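Local coordinates for protein peptide chain release factor subunit 1 (Aeropyrum pernix, PDB 3AGK) that probably directs the termination of translation in response to the stop codons UAA, UAG and UGA, as a class 1 release factor of the eRF1 family, at residues Leu35-Pro40 with Arg118-Arg123. Numbering follows the deposited sequence.
Sequences LSLYIP and RVFYYR
Ser36 and Tyr38 pair with Arg123 and Tyr121 in antiparallel register, the strand axes 4.7 Å apart, and each pair closes a ring of two backbone hydrogen bonds. Three of the four are 2.8 Å long, Ser36 N to Arg123 O, Arg123 N to Ser36 O and Tyr38 N to Tyr121 O; the fourth, Tyr121 N to Tyr38 O, is longer at 3.1 Å. Leu37 and Tyr122 form the non-hydrogen-bonded pair between them, and their side chains share a face with Leu35, Ile39 and Phe120. There CD1 of Leu37 is 3.6 Å from CE1 of Phe120, while CG1 of Ile39 and CD of Pro40 come to the edge of that ring. The Phe120 ring also brings its CD1 to 3.0 Å from Tyr38 O, a position set by a chi1 of 175°, which places CG anti to the backbone N. Were Phe120 an alanine, Leu37 CD1 and Leu51 of helix 45-58 would probably lose their aromatic neighbour. At the other end CD1 of Leu35 presses against CE1 of Tyr122, the two side chains crossing at about a right angle. On the opposite face Tyr38 and Tyr121 lie side by side, CD1 of Tyr38 being 4.0 Å from CB of Tyr121; Phe132 meets the Tyr38 ring at about 45° and the Tyr121 ring edge-to-face. Strand 34-39 is an inner strand of the four-stranded sheet in the N-terminal eRF1 domain, with strand 93-98 bonded along its other edge; helices 45-58 and 65-82 cover the leucine face. Pro40 has no N-H to continue the ladder; its CG lies 3.3 Å from Arg118 O and its CD packs against CB of Phe120, so past Tyr38 van der Waals contact of the proline ring replaces backbone hydrogen bonds.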
loop_
_atom_site.group_PDB
_atom_site.type_symbol
_atom_site.label_atom_id
_atom_site.label_comp_id
_atom_site.label_asym_id
_atom_site.label_seq_id
_atom_site.Cartn_x
_atom_site.Cartn_y
_atom_site.Cartn_z
ATOM N N LEU A 35 10.608 4.542 19.973
ATOM C CA LEU A 35 11.912 4.189 19.416
ATOM C C LEU A 35 11.842 3.189 18.265
ATOM O O LEU A 35 11.165 2.166 18.353
ATOM C CB LEU A 35 12.804 3.629 20.526
ATOM C CG LEU A 35 14.162 3.028 20.162
ATOM C CD1 LEU A 35 14.834 3.871 19.102
ATOM C CD2 LEU A 35 15.049 2.956 21.400
ATOM N N SER A 36 12.558 3.497 17.190
ATOM C CA SER A 36 12.710 2.578 16.071
ATOM C C SER A 36 14.206 2.333 15.841
ATOM O O SER A 36 14.977 3.285 15.730
ATOM C CB SER A 36 12.065 3.169 14.809
ATOM O OG SER A 36 10.686 3.437 15.009
ATOM N N LEU A 37 14.623 1.072 15.770
ATOM C CA LEU A 37 16.047 0.754 15.654
ATOM C C LEU A 37 16.341 -0.461 14.753
ATOM O O LEU A 37 15.924 -1.579 15.049
ATOM C CB LEU A 37 16.628 0.526 17.046
ATOM C CG LEU A 37 18.042 -0.027 17.131
ATOM C CD1 LEU A 37 19.031 1.047 16.704
ATOM C CD2 LEU A 37 18.320 -0.462 18.542
ATOM N N TYR A 38 17.069 -0.230 13.663
ATOM C CA TYR A 38 17.402 -1.279 12.699
ATOM C C TYR A 38 18.909 -1.511 12.669
ATOM O O TYR A 38 19.682 -0.573 12.477
ATOM C CB TYR A 38 16.988 -0.855 11.293
ATOM C CG TYR A 38 15.505 -0.744 11.011
ATOM C CD1 TYR A 38 14.738 0.284 11.551
ATOM C CD2 TYR A 38 14.886 -1.632 10.140
ATOM C CE1 TYR A 38 13.375 0.392 11.259
ATOM C CE2 TYR A 38 13.537 -1.533 9.842
ATOM C CZ TYR A 38 12.781 -0.525 10.400
ATOM O OH TYR A 38 11.438 -0.444 10.085
ATOM N N ILE A 39 19.335 -2.754 12.830
ATOM C CA ILE A 39 20.760 -3.065 12.894
ATOM C C ILE A 39 21.194 -4.080 11.842
ATOM O O ILE A 39 20.800 -5.239 11.894
ATOM C CB ILE A 39 21.130 -3.618 14.269
ATOM C CG1 ILE A 39 20.624 -2.676 15.380
ATOM C CG2 ILE A 39 22.640 -3.881 14.345
ATOM C CD1 ILE A 39 20.705 -3.286 16.782
ATOM N N PRO A 40 22.013 -3.647 10.878
ATOM C CA PRO A 40 22.465 -4.560 9.822
ATOM C C PRO A 40 23.381 -5.651 10.366
ATOM O O PRO A 40 23.946 -5.508 11.447
ATOM C CB PRO A 40 23.260 -3.642 8.886
ATOM C CG PRO A 40 22.750 -2.269 9.174
ATOM C CD PRO A 40 22.452 -2.262 10.639
ATOM N N ARG A 118 20.199 -3.490 5.566
ATOM C CA ARG A 118 21.557 -3.070 5.239
ATOM C C ARG A 118 21.893 -1.700 5.801
ATOM O O ARG A 118 23.065 -1.396 6.037
ATOM C CB ARG A 118 21.807 -3.112 3.727
ATOM C CG ARG A 118 22.749 -4.240 3.294
ATOM C CD ARG A 118 22.360 -5.547 3.974
ATOM N NE ARG A 118 23.317 -6.638 3.775
ATOM C CZ ARG A 118 23.230 -7.546 2.805
ATOM N NH1 ARG A 118 22.237 -7.491 1.927
ATOM N NH2 ARG A 118 24.139 -8.507 2.710
ATOM N N VAL A 119 20.864 -0.888 6.032
ATOM C CA VAL A 119 21.070 0.479 6.511
ATOM C C VAL A 119 20.653 0.665 7.967
ATOM O O VAL A 119 19.471 0.568 8.319
ATOM C CB VAL A 119 20.379 1.529 5.613
ATOM C CG1 VAL A 119 19.051 1.023 5.103
ATOM C CG2 VAL A 119 20.214 2.869 6.362
ATOM N N PHE A 120 21.641 0.917 8.817
ATOM C CA PHE A 120 21.362 1.187 10.221
ATOM C C PHE A 120 20.413 2.362 10.315
ATOM O O PHE A 120 20.504 3.300 9.532
ATOM C CB PHE A 120 22.643 1.490 10.989
ATOM C CG PHE A 120 22.407 1.888 12.414
ATOM C CD1 PHE A 120 22.172 0.934 13.381
ATOM C CD2 PHE A 120 22.429 3.223 12.788
ATOM C CE1 PHE A 120 21.958 1.291 14.704
ATOM C CE2 PHE A 120 22.220 3.591 14.106
ATOM C CZ PHE A 120 21.985 2.628 15.064
ATOM N N TYR A 121 19.491 2.313 11.258
ATOM C CA TYR A 121 18.555 3.410 11.406
ATOM C C TYR A 121 18.153 3.473 12.866
ATOM O O TYR A 121 17.906 2.443 13.494
ATOM C CB TYR A 121 17.341 3.173 10.512
ATOM C CG TYR A 121 16.370 4.328 10.419
ATOM C CD1 TYR A 121 16.529 5.318 9.455
ATOM C CD2 TYR A 121 15.280 4.420 11.274
ATOM C CE1 TYR A 121 15.636 6.380 9.354
ATOM C CE2 TYR A 121 14.378 5.474 11.179
ATOM C CZ TYR A 121 14.566 6.451 10.218
ATOM O OH TYR A 121 13.679 7.491 10.115
ATOM N N TYR A 122 18.127 4.681 13.411
ATOM C CA TYR A 122 17.678 4.892 14.776
ATOM C C TYR A 122 16.761 6.088 14.780
ATOM O O TYR A 122 17.075 7.116 14.179
ATOM C CB TYR A 122 18.853 5.159 15.714
ATOM C CG TYR A 122 18.422 5.802 17.023
ATOM C CD1 TYR A 122 17.960 5.033 18.071
ATOM C CD2 TYR A 122 18.451 7.186 17.196
ATOM C CE1 TYR A 122 17.552 5.603 19.262
ATOM C CE2 TYR A 122 18.044 7.770 18.392
ATOM C CZ TYR A 122 17.598 6.962 19.419
ATOM O OH TYR A 122 17.185 7.497 20.613
ATOM N N ARG A 123 15.630 5.989 15.459
ATOM C CA ARG A 123 14.768 7.158 15.501
ATOM C C ARG A 123 13.797 7.181 16.672
ATOM O O ARG A 123 13.381 6.141 17.177
ATOM C CB ARG A 123 14.024 7.303 14.176
ATOM C CG ARG A 123 13.323 8.617 14.009
ATOM C CD ARG A 123 13.218 8.935 12.542
ATOM N NE ARG A 123 13.335 10.363 12.302
ATOM C CZ ARG A 123 12.333 11.133 11.899
ATOM N NH1 ARG A 123 11.144 10.595 11.671
ATOM N NH2 ARG A 123 12.525 12.431 11.713
#